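Long-range contact in nucleocapsid (Crimean-congo hemorrhagic fever virus, PDB 4AKL), which binds single- and double-stranded RNA, probably packages the viral genome, and probably cleaves double-stranded DNA without sequence specificity: residues 426-437 / 449-458. Numbering follows the deposited sequence.
Sequences CARTIVKLFEIQ and VASEHLLHQS
Ser451 fits as a knob into a hole formed by Ile430, Leu433, Phe434 and Gln437, where two nearly antiparallel helices, 425-440 and 450-460, pack in the mainly alpha-helical nairovirus nucleocapsid protein. The segment axes approach to 9.0 Å with 158° between their directions, and at this knob the backbones come nearest, CA of Ile430 and CA of Ser451 being 5.5 Å apart.

The polar grip lies at the start of the second helix. Gln437, extended beyond CG, brings its OE1 to 2.9 Å from Ser451 OG, the hydroxyl donating from well above the amide's carbonyl plane; Ser451 N adds a weak bond to the same oxygen. Ser451 OG, set between its backbone N and carbonyl carbon (chi1 57°), also lies at the edge of the Phe434 ring, in its plane, while CG1 of Val449, the N-cap residue, packs against Gln437 NE2.

Apolar contact centres on Ile430. Its CD1 reaches 3.9 Å from Leu454 CB, and its CG2 branch lies 4.1 Å from Leu455 CB, that side chain crossing it at about a right angle. Helix 56-71 backs Leu433 and Gln437, whereas helix 163-181 meets Phe434 and Glu452.

At the far end Cys426 SG lies 4.1 Å from Ser458 OG, which is hydrogen-bonded to the Tyr156 hydroxyl. Beside the knob, Glu452 stretches back so that OE2 comes 3.5 Å from Phe434 CE1, carboxylate and ring planes 29° apart.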
loop_
_atom_site.group_PDB
_atom_site.type_symbol
_atom_site.label_atom_id
_atom_site.label_comp_id
_atom_site.label_asym_id
_atom_site.label_seq_id
_atom_site.Cartn_x
_atom_site.Cartn_y
_atom_site.Cartn_z
ATOM N N CYS A 426 -13.701 -6.689 -13.826
ATOM C CA CYS A 426 -12.671 -6.694 -12.829
ATOM C C CYS A 426 -12.872 -7.880 -11.898
ATOM O O CYS A 426 -11.956 -8.729 -11.722
ATOM C CB CYS A 426 -12.702 -5.411 -12.022
ATOM S SG CYS A 426 -11.330 -5.318 -10.813
ATOM N N ALA A 427 -14.057 -7.941 -11.298
ATOM C CA ALA A 427 -14.337 -8.992 -10.330
ATOM C C ALA A 427 -14.344 -10.367 -11.027
ATOM O O ALA A 427 -13.788 -11.335 -10.516
ATOM C CB ALA A 427 -15.628 -8.716 -9.611
ATOM N N ARG A 428 -14.930 -10.468 -12.206
ATOM C CA ARG A 428 -14.913 -11.772 -12.867
ATOM C C ARG A 428 -13.485 -12.313 -12.999
ATOM O O ARG A 428 -13.256 -13.496 -12.758
ATOM C CB ARG A 428 -15.592 -11.727 -14.213
ATOM C CG ARG A 428 -17.098 -11.640 -14.078
ATOM C CD ARG A 428 -17.780 -11.669 -15.407
ATOM N NE ARG A 428 -17.916 -10.326 -15.994
ATOM C CZ ARG A 428 -17.465 -9.919 -17.200
ATOM N NH1 ARG A 428 -16.805 -10.720 -18.043
ATOM N NH2 ARG A 428 -17.686 -8.678 -17.565
ATOM N N THR A 429 -12.556 -11.441 -13.353
ATOM C CA THR A 429 -11.197 -11.828 -13.643
ATOM C C THR A 429 -10.399 -12.177 -12.367
ATOM O O THR A 429 -9.584 -13.119 -12.382
ATOM C CB THR A 429 -10.513 -10.702 -14.409
ATOM O OG1 THR A 429 -11.296 -10.381 -15.562
ATOM C CG2 THR A 429 -9.042 -11.071 -14.803
ATOM N N ILE A 430 -10.611 -11.417 -11.285
ATOM C CA ILE A 430 -10.042 -11.717 -9.967
ATOM C C ILE A 430 -10.448 -13.109 -9.494
ATOM O O ILE A 430 -9.631 -13.875 -9.055
ATOM C CB ILE A 430 -10.487 -10.673 -8.912
ATOM C CG1 ILE A 430 -9.760 -9.332 -9.132
ATOM C CG2 ILE A 430 -10.193 -11.149 -7.488
ATOM C CD1 ILE A 430 -10.234 -8.129 -8.276
ATOM N N VAL A 431 -11.741 -13.404 -9.603
ATOM C CA VAL A 431 -12.348 -14.678 -9.191
ATOM C C VAL A 431 -11.799 -15.863 -9.998
ATOM O O VAL A 431 -11.486 -16.945 -9.435
ATOM C CB VAL A 431 -13.921 -14.602 -9.337
ATOM C CG1 VAL A 431 -14.534 -15.941 -9.405
ATOM C CG2 VAL A 431 -14.502 -13.786 -8.212
ATOM N N LYS A 432 -11.689 -15.666 -11.307
ATOM C CA LYS A 432 -11.213 -16.709 -12.162
ATOM C C LYS A 432 -9.756 -16.994 -11.803
ATOM O O LYS A 432 -9.368 -18.164 -11.804
ATOM C CB LYS A 432 -11.395 -16.409 -13.652
ATOM C CG LYS A 432 -11.716 -17.682 -14.483
ATOM C CD LYS A 432 -13.163 -18.177 -14.136
ATOM C CE LYS A 432 -13.880 -18.880 -15.221
ATOM N NZ LYS A 432 -13.632 -20.335 -15.332
ATOM N N LEU A 433 -8.966 -15.971 -11.443
ATOM C CA LEU A 433 -7.579 -16.229 -11.001
ATOM C C LEU A 433 -7.506 -16.986 -9.673
ATOM O O LEU A 433 -6.627 -17.850 -9.490
ATOM C CB LEU A 433 -6.750 -14.984 -10.877
ATOM C CG LEU A 433 -6.443 -14.350 -12.214
ATOM C CD1 LEU A 433 -6.122 -12.880 -12.013
ATOM C CD2 LEU A 433 -5.296 -15.079 -12.949
ATOM N N PHE A 434 -8.401 -16.652 -8.761
ATOM C CA PHE A 434 -8.507 -17.345 -7.512
ATOM C C PHE A 434 -8.850 -18.836 -7.757
ATOM O O PHE A 434 -8.200 -19.678 -7.219
ATOM C CB PHE A 434 -9.576 -16.688 -6.616
ATOM C CG PHE A 434 -9.800 -17.406 -5.298
ATOM C CD1 PHE A 434 -8.920 -17.228 -4.232
ATOM C CD2 PHE A 434 -10.882 -18.228 -5.115
ATOM C CE1 PHE A 434 -9.151 -17.878 -3.021
ATOM C CE2 PHE A 434 -11.105 -18.880 -3.882
ATOM C CZ PHE A 434 -10.238 -18.702 -2.865
ATOM N N GLU A 435 -9.848 -19.113 -8.586
ATOM C CA GLU A 435 -10.294 -20.466 -8.843
ATOM C C GLU A 435 -9.148 -21.245 -9.451
ATOM O O GLU A 435 -8.877 -22.380 -9.065
ATOM C CB GLU A 435 -11.564 -20.480 -9.703
ATOM C CG GLU A 435 -12.814 -19.905 -8.917
ATOM C CD GLU A 435 -14.043 -19.605 -9.795
ATOM O OE1 GLU A 435 -13.893 -19.280 -11.006
ATOM O OE2 GLU A 435 -15.178 -19.693 -9.270
ATOM N N ILE A 436 -8.437 -20.613 -10.374
ATOM C CA ILE A 436 -7.263 -21.234 -10.981
ATOM C C ILE A 436 -6.174 -21.539 -9.925
ATOM O O ILE A 436 -5.637 -22.684 -9.904
ATOM C CB ILE A 436 -6.714 -20.389 -12.126
ATOM C CG1 ILE A 436 -7.696 -20.352 -13.283
ATOM C CG2 ILE A 436 -5.379 -20.929 -12.638
ATOM C CD1 ILE A 436 -7.377 -19.274 -14.267
ATOM N N GLN A 437 -5.838 -20.569 -9.064
ATOM C CA GLN A 437 -4.853 -20.813 -7.970
ATOM C C GLN A 437 -5.322 -21.972 -7.103
ATOM O O GLN A 437 -4.497 -22.838 -6.688
ATOM C CB GLN A 437 -4.604 -19.622 -6.999
ATOM C CG GLN A 437 -4.254 -18.251 -7.596
ATOM C CD GLN A 437 -3.967 -17.117 -6.542
ATOM O OE1 GLN A 437 -4.218 -15.863 -6.778
ATOM N NE2 GLN A 437 -3.400 -17.544 -5.399
ATOM N N VAL A 449 -2.089 -14.384 -1.018
ATOM C CA VAL A 449 -2.902 -14.780 -2.187
ATOM C C VAL A 449 -3.136 -13.499 -3.011
ATOM O O VAL A 449 -3.965 -12.660 -2.621
ATOM C CB VAL A 449 -4.186 -15.429 -1.753
ATOM C CG1 VAL A 449 -5.119 -15.749 -2.958
ATOM C CG2 VAL A 449 -3.875 -16.703 -1.000
ATOM N N ALA A 450 -2.381 -13.357 -4.122
ATOM C CA ALA A 450 -2.472 -12.163 -4.993
ATOM C C ALA A 450 -3.916 -11.754 -5.372
ATOM O O ALA A 450 -4.256 -10.603 -5.323
ATOM C CB ALA A 450 -1.679 -12.353 -6.299
ATOM N N SER A 451 -4.735 -12.715 -5.743
ATOM C CA SER A 451 -6.129 -12.437 -6.145
ATOM C C SER A 451 -6.952 -11.888 -4.998
ATOM O O SER A 451 -7.830 -11.069 -5.225
ATOM C CB SER A 451 -6.779 -13.702 -6.714
ATOM O OG SER A 451 -6.714 -14.742 -5.749
ATOM N N GLU A 452 -6.679 -12.335 -3.770
ATOM C CA GLU A 452 -7.328 -11.756 -2.570
ATOM C C GLU A 452 -6.904 -10.298 -2.305
ATOM O O GLU A 452 -7.764 -9.463 -1.974
ATOM C CB GLU A 452 -7.089 -12.612 -1.325
ATOM C CG GLU A 452 -7.829 -13.900 -1.415
ATOM C CD GLU A 452 -7.655 -14.789 -0.238
ATOM O OE1 GLU A 452 -6.997 -14.382 0.710
ATOM O OE2 GLU A 452 -8.191 -15.916 -0.264
ATOM N N HIS A 453 -5.598 -10.006 -2.477
ATOM C CA HIS A 453 -5.031 -8.646 -2.373
ATOM C C HIS A 453 -5.758 -7.776 -3.422
ATOM O O HIS A 453 -6.178 -6.664 -3.138
ATOM C CB HIS A 453 -3.500 -8.790 -2.609
ATOM C CG HIS A 453 -2.682 -7.541 -2.514
ATOM N ND1 HIS A 453 -2.617 -6.750 -1.377
ATOM C CD2 HIS A 453 -1.840 -6.975 -3.411
ATOM C CE1 HIS A 453 -1.785 -5.740 -1.597
ATOM N NE2 HIS A 453 -1.299 -5.854 -2.824
ATOM N N LEU A 454 -5.902 -8.318 -4.644
ATOM C CA LEU A 454 -6.598 -7.586 -5.697
ATOM C C LEU A 454 -8.075 -7.293 -5.338
ATOM O O LEU A 454 -8.518 -6.196 -5.524
ATOM C CB LEU A 454 -6.528 -8.302 -7.032
ATOM C CG LEU A 454 -5.185 -8.319 -7.774
ATOM C CD1 LEU A 454 -5.327 -9.318 -8.971
ATOM C CD2 LEU A 454 -4.657 -6.913 -8.254
ATOM N N LEU A 455 -8.806 -8.272 -4.831
ATOM C CA LEU A 455 -10.199 -8.053 -4.399
ATOM C C LEU A 455 -10.324 -6.995 -3.308
ATOM O O LEU A 455 -11.208 -6.140 -3.343
ATOM C CB LEU A 455 -10.840 -9.360 -3.912
ATOM C CG LEU A 455 -12.336 -9.309 -3.506
ATOM C CD1 LEU A 455 -13.200 -8.816 -4.636
ATOM C CD2 LEU A 455 -12.838 -10.674 -3.002
ATOM N N HIS A 456 -9.433 -7.081 -2.345
ATOM C CA HIS A 456 -9.389 -6.161 -1.215
ATOM C C HIS A 456 -9.294 -4.740 -1.735
ATOM O O HIS A 456 -10.090 -3.899 -1.399
ATOM C CB HIS A 456 -8.206 -6.507 -0.321
ATOM C CG HIS A 456 -8.138 -5.696 0.912
ATOM N ND1 HIS A 456 -8.927 -5.951 2.017
ATOM C CD2 HIS A 456 -7.385 -4.623 1.221
ATOM C CE1 HIS A 456 -8.655 -5.058 2.954
ATOM N NE2 HIS A 456 -7.718 -4.248 2.496
ATOM N N GLN A 457 -8.326 -4.527 -2.603
ATOM C CA GLN A 457 -8.098 -3.252 -3.240
ATOM C C GLN A 457 -9.256 -2.759 -4.064
ATOM O O GLN A 457 -9.492 -1.589 -4.069
ATOM C CB GLN A 457 -6.844 -3.320 -4.091
ATOM C CG GLN A 457 -5.642 -3.322 -3.146
ATOM C CD GLN A 457 -4.412 -3.587 -3.825
ATOM O OE1 GLN A 457 -4.145 -3.058 -4.910
ATOM N NE2 GLN A 457 -3.609 -4.415 -3.219
ATOM N N SER A 458 -9.945 -3.653 -4.777
ATOM C CA SER A 458 -11.148 -3.266 -5.478
ATOM C C SER A 458 -12.213 -2.882 -4.479
ATOM O O SER A 458 -12.951 -1.959 -4.722
ATOM C CB SER A 458 -11.681 -4.402 -6.358
ATOM O OG SER A 458 -12.692 -3.928 -7.198
#